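Local coordinates for peptide ABC transporter, peptide-binding protein (Thermus thermophilus, PDB 2D5W) that binds oligopeptides, here holding a pentapeptide, and probably delivers them to an ABC transporter for uptake, at residues A301-C314 with A455-V469. Sequence-based numbering, arbitrary orientation.
Sequences AIWEHIDINKFENC and ASECKWTGMFEFAWV
N309 reaches across with its ND2, which donates to two backbone carbonyls: W460 O at 2.8 Å, lying in the amide plane, and A455 O at 3.1 Å, tilted out of it. Its OD1 accepts from F311 N, closing an Asx turn, so three bonds fix the rotation of the amide. A leucine in its place would probably leave the carbonyls of W460 and A455 without this donor and free the turn at F311 to shift. Close by, N313 ND2 meets S456 O at 2.7 Å, and C314 and C458 are joined by a disulfide. E304 OE1 and E465 OE2 approach to 2.5 Å, so one of the two acids is probably protonated, while R418 and R550 form salt bridges with E304 and the Y409 hydroxyl is hydrogen-bonded to E465 OE1.

Strands 302-308 and 463-469 run antiparallel, their axes at 153°, with paired backbone bonds at W303/W468, H305/F466 and D307/F464. In this family 5 solute-binding protein they lie in a mixed sheet, 302-308 antiparallel to strand 544-557 and 463-469 parallel to strand 401-410; W468 and V469 extend the ladder onto the bound peptide, and F466 packs on the peptide backbone.

On the face carrying these aromatics, the H305 ring is gripped at both nitrogens: ND1 donates to W303 O and NE2 to D307 OD1, the latter met from above the carboxylate plane. With CG between the backbone N and carbonyl carbon (chi1 67°), the imidazole turns its edge to the F466 face, planes at 71°. A water bridges D307 OD2 and W468 NE1. On the other face, I306 CG2 presses M463 CB at 3.4 Å, tighter than usual, and beyond the strands S456 CB sits over the F311 ring, 3.7 Å from its centroid, as a CH-pi contact.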
loop_
_atom_site.group_PDB
_atom_site.type_symbol
_atom_site.label_atom_id
_atom_site.label_comp_id
_atom_site.label_asym_id
_atom_site.label_seq_id
_atom_site.Cartn_x
_atom_site.Cartn_y
_atom_site.Cartn_z
ATOM N N ALA A 301 1.270 6.812 -8.043
ATOM C CA ALA A 301 2.286 7.058 -7.031
ATOM C C ALA A 301 2.780 5.681 -6.608
ATOM O O ALA A 301 2.420 5.169 -5.551
ATOM C CB ALA A 301 1.677 7.804 -5.853
ATOM N N ILE A 302 3.607 5.091 -7.466
ATOM C CA ILE A 302 4.157 3.758 -7.259
ATOM C C ILE A 302 5.670 3.913 -7.262
ATOM O O ILE A 302 6.289 4.136 -8.305
ATOM C CB ILE A 302 3.710 2.824 -8.395
ATOM C CG1 ILE A 302 2.189 2.918 -8.566
ATOM C CG2 ILE A 302 4.114 1.389 -8.078
ATOM C CD1 ILE A 302 1.682 2.406 -9.898
ATOM N N TRP A 303 6.261 3.769 -6.085
ATOM C CA TRP A 303 7.687 3.987 -5.915
ATOM C C TRP A 303 8.507 2.736 -5.640
ATOM O O TRP A 303 8.498 2.207 -4.522
ATOM C CB TRP A 303 7.869 5.019 -4.794
ATOM C CG TRP A 303 9.279 5.358 -4.445
ATOM C CD1 TRP A 303 10.236 5.871 -5.273
ATOM C CD2 TRP A 303 9.883 5.244 -3.153
ATOM N NE1 TRP A 303 11.402 6.082 -4.575
ATOM C CE2 TRP A 303 11.212 5.707 -3.270
ATOM C CE3 TRP A 303 9.427 4.797 -1.907
ATOM C CZ2 TRP A 303 12.092 5.733 -2.184
ATOM C CZ3 TRP A 303 10.301 4.823 -0.830
ATOM C CH2 TRP A 303 11.619 5.288 -0.975
ATOM N N GLU A 304 9.206 2.265 -6.671
ATOM C CA GLU A 304 10.069 1.092 -6.542
ATOM C C GLU A 304 11.314 1.588 -5.807
ATOM O O GLU A 304 11.933 2.583 -6.203
ATOM C CB GLU A 304 10.441 0.540 -7.920
ATOM C CG GLU A 304 11.192 -0.794 -7.872
ATOM C CD GLU A 304 10.312 -1.988 -7.518
ATOM O OE1 GLU A 304 10.877 -3.078 -7.276
ATOM O OE2 GLU A 304 9.068 -1.854 -7.490
ATOM N N HIS A 305 11.687 0.885 -4.745
ATOM C CA HIS A 305 12.804 1.320 -3.922
ATOM C C HIS A 305 13.405 0.141 -3.168
ATOM O O HIS A 305 12.886 -0.976 -3.219
ATOM C CB HIS A 305 12.285 2.318 -2.890
ATOM C CG HIS A 305 11.361 1.693 -1.895
ATOM N ND1 HIS A 305 10.078 1.301 -2.217
ATOM C CD2 HIS A 305 11.574 1.272 -0.625
ATOM C CE1 HIS A 305 9.546 0.659 -1.191
ATOM N NE2 HIS A 305 10.434 0.627 -0.214
ATOM N N ILE A 306 14.491 0.410 -2.450
ATOM C CA ILE A 306 15.135 -0.609 -1.641
ATOM C C ILE A 306 15.251 -0.094 -0.214
ATOM O O ILE A 306 15.971 0.872 0.050
ATOM C CB ILE A 306 16.551 -0.960 -2.158
ATOM C CG1 ILE A 306 16.479 -1.365 -3.634
ATOM C CG2 ILE A 306 17.133 -2.104 -1.329
ATOM C CD1 ILE A 306 17.815 -1.788 -4.231
ATOM N N ASP A 307 14.515 -0.711 0.701
ATOM C CA ASP A 307 14.611 -0.320 2.093
ATOM C C ASP A 307 15.889 -0.919 2.659
ATOM O O ASP A 307 16.392 -1.936 2.167
ATOM C CB ASP A 307 13.383 -0.783 2.873
ATOM C CG ASP A 307 12.238 0.196 2.757
ATOM O OD1 ASP A 307 11.168 -0.188 2.241
ATOM O OD2 ASP A 307 12.418 1.365 3.171
ATOM N N ILE A 308 16.409 -0.263 3.690
ATOM C CA ILE A 308 17.655 -0.651 4.334
ATOM C C ILE A 308 17.452 -0.743 5.839
ATOM O O ILE A 308 16.976 0.208 6.457
ATOM C CB ILE A 308 18.743 0.417 4.076
ATOM C CG1 ILE A 308 18.925 0.641 2.570
ATOM C CG2 ILE A 308 20.046 0.016 4.753
ATOM C CD1 ILE A 308 19.518 -0.527 1.826
ATOM N N ASN A 309 17.804 -1.881 6.425
ATOM C CA ASN A 309 17.669 -2.038 7.867
ATOM C C ASN A 309 18.745 -1.177 8.530
ATOM O O ASN A 309 19.936 -1.395 8.308
ATOM C CB ASN A 309 17.870 -3.500 8.264
ATOM C CG ASN A 309 17.591 -3.742 9.732
ATOM O OD1 ASN A 309 17.759 -2.846 10.555
ATOM N ND2 ASN A 309 17.177 -4.956 10.072
ATOM N N LYS A 310 18.329 -0.197 9.327
ATOM C CA LYS A 310 19.271 0.687 10.005
ATOM C C LYS A 310 19.200 0.544 11.521
ATOM O O LYS A 310 19.698 1.403 12.258
ATOM C CB LYS A 310 19.000 2.140 9.599
ATOM C CG LYS A 310 19.171 2.394 8.105
ATOM C CD LYS A 310 18.711 3.793 7.704
ATOM C CE LYS A 310 17.206 3.975 7.881
ATOM N NZ LYS A 310 16.412 3.068 6.998
ATOM N N PHE A 311 18.584 -0.538 11.992
ATOM C CA PHE A 311 18.467 -0.772 13.431
ATOM C C PHE A 311 19.791 -1.237 14.013
ATOM O O PHE A 311 20.253 -2.343 13.738
ATOM C CB PHE A 311 17.385 -1.810 13.729
ATOM C CG PHE A 311 15.991 -1.314 13.488
ATOM C CD1 PHE A 311 15.347 -1.552 12.279
ATOM C CD2 PHE A 311 15.325 -0.594 14.471
ATOM C CE1 PHE A 311 14.057 -1.079 12.055
ATOM C CE2 PHE A 311 14.038 -0.117 14.258
ATOM C CZ PHE A 311 13.401 -0.360 13.049
ATOM N N GLU A 312 20.383 -0.381 14.840
ATOM C CA GLU A 312 21.669 -0.657 15.460
ATOM C C GLU A 312 21.698 -1.832 16.437
ATOM O O GLU A 312 22.773 -2.313 16.791
ATOM C CB GLU A 312 22.181 0.616 16.137
ATOM C CG GLU A 312 22.601 1.688 15.136
ATOM C CD GLU A 312 22.689 3.074 15.744
ATOM O OE1 GLU A 312 23.346 3.228 16.794
ATOM O OE2 GLU A 312 22.105 4.014 15.161
ATOM N N ASN A 313 20.531 -2.298 16.875
ATOM C CA ASN A 313 20.494 -3.429 17.795
ATOM C C ASN A 313 20.755 -4.745 17.061
ATOM O O ASN A 313 20.949 -5.782 17.692
ATOM C CB ASN A 313 19.156 -3.491 18.539
ATOM C CG ASN A 313 17.971 -3.523 17.606
ATOM O OD1 ASN A 313 17.669 -2.538 16.935
ATOM N ND2 ASN A 313 17.287 -4.660 17.558
ATOM N N CYS A 314 20.738 -4.703 15.728
ATOM C CA CYS A 314 21.035 -5.885 14.917
ATOM C C CYS A 314 22.502 -5.717 14.556
ATOM O O CYS A 314 22.855 -4.854 13.758
ATOM C CB CYS A 314 20.182 -5.922 13.641
ATOM S SG CYS A 314 18.396 -6.030 13.967
ATOM N N ALA A 455 11.936 -5.589 11.200
ATOM C CA ALA A 455 13.360 -5.377 10.962
ATOM C C ALA A 455 14.059 -5.093 12.297
ATOM O O ALA A 455 15.241 -5.402 12.465
ATOM C CB ALA A 455 13.570 -4.210 9.999
ATOM N N SER A 456 13.328 -4.507 13.246
ATOM C CA SER A 456 13.901 -4.194 14.554
ATOM C C SER A 456 14.243 -5.472 15.314
ATOM O O SER A 456 15.001 -5.441 16.286
ATOM C CB SER A 456 12.935 -3.336 15.377
ATOM O OG SER A 456 11.768 -4.058 15.723
ATOM N N GLU A 457 13.671 -6.588 14.871
ATOM C CA GLU A 457 13.925 -7.896 15.471
ATOM C C GLU A 457 14.873 -8.666 14.553
ATOM O O GLU A 457 15.081 -9.868 14.716
ATOM C CB GLU A 457 12.616 -8.674 15.641
ATOM C CG GLU A 457 11.661 -8.080 16.666
ATOM C CD GLU A 457 12.200 -8.157 18.081
ATOM O OE1 GLU A 457 12.547 -9.272 18.524
ATOM O OE2 GLU A 457 12.270 -7.106 18.753
ATOM N N CYS A 458 15.427 -7.948 13.580
ATOM C CA CYS A 458 16.376 -8.477 12.607
ATOM C C CYS A 458 15.827 -9.592 11.703
ATOM O O CYS A 458 16.569 -10.479 11.280
ATOM C CB CYS A 458 17.657 -8.943 13.326
ATOM S SG CYS A 458 18.150 -7.897 14.744
ATOM N N LYS A 459 14.533 -9.530 11.388
ATOM C CA LYS A 459 13.908 -10.526 10.516
ATOM C C LYS A 459 14.509 -10.441 9.113
ATOM O O LYS A 459 14.712 -11.463 8.460
ATOM C CB LYS A 459 12.392 -10.334 10.478
ATOM C CG LYS A 459 11.671 -10.920 11.685
ATOM C CD LYS A 459 11.787 -12.443 11.725
ATOM C CE LYS A 459 11.141 -13.090 10.507
ATOM N NZ LYS A 459 11.193 -14.581 10.556
ATOM N N TRP A 460 14.735 -9.221 8.633
ATOM C CA TRP A 460 15.420 -9.011 7.360
ATOM C C TRP A 460 16.543 -8.075 7.800
ATOM O O TRP A 460 16.321 -7.166 8.602
ATOM C CB TRP A 460 14.520 -8.427 6.256
ATOM C CG TRP A 460 13.691 -7.235 6.579
ATOM C CD1 TRP A 460 12.460 -7.221 7.172
ATOM C CD2 TRP A 460 13.993 -5.878 6.247
ATOM N NE1 TRP A 460 11.975 -5.937 7.223
ATOM C CE2 TRP A 460 12.897 -5.092 6.661
ATOM C CE3 TRP A 460 15.086 -5.247 5.636
ATOM C CZ2 TRP A 460 12.863 -3.705 6.484
ATOM C CZ3 TRP A 460 15.051 -3.870 5.461
ATOM C CH2 TRP A 460 13.948 -3.114 5.884
ATOM N N THR A 461 17.747 -8.314 7.291
ATOM C CA THR A 461 18.929 -7.589 7.746
ATOM C C THR A 461 19.720 -6.736 6.772
ATOM O O THR A 461 20.819 -6.284 7.106
ATOM C CB THR A 461 19.924 -8.587 8.343
ATOM O OG1 THR A 461 20.302 -9.525 7.327
ATOM C CG2 THR A 461 19.291 -9.342 9.508
ATOM N N GLY A 462 19.196 -6.516 5.578
ATOM C CA GLY A 462 19.938 -5.717 4.627
ATOM C C GLY A 462 19.051 -4.887 3.733
ATOM O O GLY A 462 18.477 -3.889 4.165
ATOM N N MET A 463 18.951 -5.320 2.480
ATOM C CA MET A 463 18.153 -4.660 1.456
ATOM C C MET A 463 16.834 -5.397 1.239
ATOM O O MET A 463 16.790 -6.625 1.266
ATOM C CB MET A 463 18.938 -4.635 0.144
ATOM C CG MET A 463 20.237 -3.841 0.204
ATOM S SD MET A 463 21.409 -4.252 -1.130
ATOM C CE MET A 463 20.582 -3.564 -2.557
ATOM N N PHE A 464 15.768 -4.636 1.010
ATOM C CA PHE A 464 14.442 -5.201 0.780
ATOM C C PHE A 464 13.803 -4.350 -0.317
ATOM O O PHE A 464 13.427 -3.198 -0.085
ATOM C CB PHE A 464 13.634 -5.135 2.085
ATOM C CG PHE A 464 12.268 -5.786 2.028
ATOM C CD1 PHE A 464 11.439 -5.735 3.145
ATOM C CD2 PHE A 464 11.800 -6.430 0.884
ATOM C CE1 PHE A 464 10.172 -6.309 3.131
ATOM C CE2 PHE A 464 10.526 -7.010 0.862
ATOM C CZ PHE A 464 9.715 -6.947 1.986
ATOM N N GLU A 465 13.712 -4.907 -1.522
ATOM C CA GLU A 465 13.138 -4.181 -2.647
ATOM C C GLU A 465 11.676 -4.492 -2.904
ATOM O O GLU A 465 11.272 -5.652 -2.971
ATOM C CB GLU A 465 13.895 -4.457 -3.952
ATOM C CG GLU A 465 13.268 -3.698 -5.133
ATOM C CD GLU A 465 13.955 -3.916 -6.471
ATOM O OE1 GLU A 465 15.116 -4.375 -6.499
ATOM O OE2 GLU A 465 13.326 -3.604 -7.508
ATOM N N PHE A 466 10.892 -3.434 -3.049
ATOM C CA PHE A 466 9.478 -3.547 -3.370
ATOM C C PHE A 466 8.999 -2.147 -3.719
ATOM O O PHE A 466 9.809 -1.225 -3.861
ATOM C CB PHE A 466 8.674 -4.168 -2.206
ATOM C CG PHE A 466 8.630 -3.333 -0.952
ATOM C CD1 PHE A 466 7.537 -2.512 -0.678
ATOM C CD2 PHE A 466 9.671 -3.386 -0.027
ATOM C CE1 PHE A 466 7.482 -1.761 0.496
ATOM C CE2 PHE A 466 9.626 -2.636 1.152
ATOM C CZ PHE A 466 8.527 -1.822 1.412
ATOM N N ALA A 467 7.696 -1.982 -3.895
ATOM C CA ALA A 467 7.158 -0.675 -4.223
ATOM C C ALA A 467 6.061 -0.267 -3.263
ATOM O O ALA A 467 5.258 -1.095 -2.830
ATOM C CB ALA A 467 6.605 -0.671 -5.648
ATOM N N TRP A 468 6.052 1.013 -2.903
ATOM C CA TRP A 468 4.990 1.555 -2.067
ATOM C C TRP A 468 4.005 2.194 -3.037
ATOM O O TRP A 468 4.412 2.921 -3.946
ATOM C CB TRP A 468 5.487 2.662 -1.133
ATOM C CG TRP A 468 6.260 2.215 0.054
ATOM C CD1 TRP A 468 7.560 2.503 0.328
ATOM C CD2 TRP A 468 5.776 1.446 1.163
ATOM N NE1 TRP A 468 7.922 1.968 1.538
ATOM C CE2 TRP A 468 6.846 1.312 2.074
ATOM C CE3 TRP A 468 4.540 0.860 1.479
ATOM C CZ2 TRP A 468 6.723 0.617 3.280
ATOM C CZ3 TRP A 468 4.418 0.166 2.684
ATOM C CH2 TRP A 468 5.506 0.052 3.567
ATOM N N VAL A 469 2.723 1.909 -2.848
ATOM C CA VAL A 469 1.665 2.503 -3.657
ATOM C C VAL A 469 1.020 3.498 -2.700
ATOM O O VAL A 469 0.523 3.115 -1.639
ATOM C CB VAL A 469 0.611 1.466 -4.086
ATOM C CG1 VAL A 469 -0.454 2.135 -4.948
ATOM C CG2 VAL A 469 1.278 0.332 -4.842
HETATM O O HOH W 1 10.257 2.973 2.618
#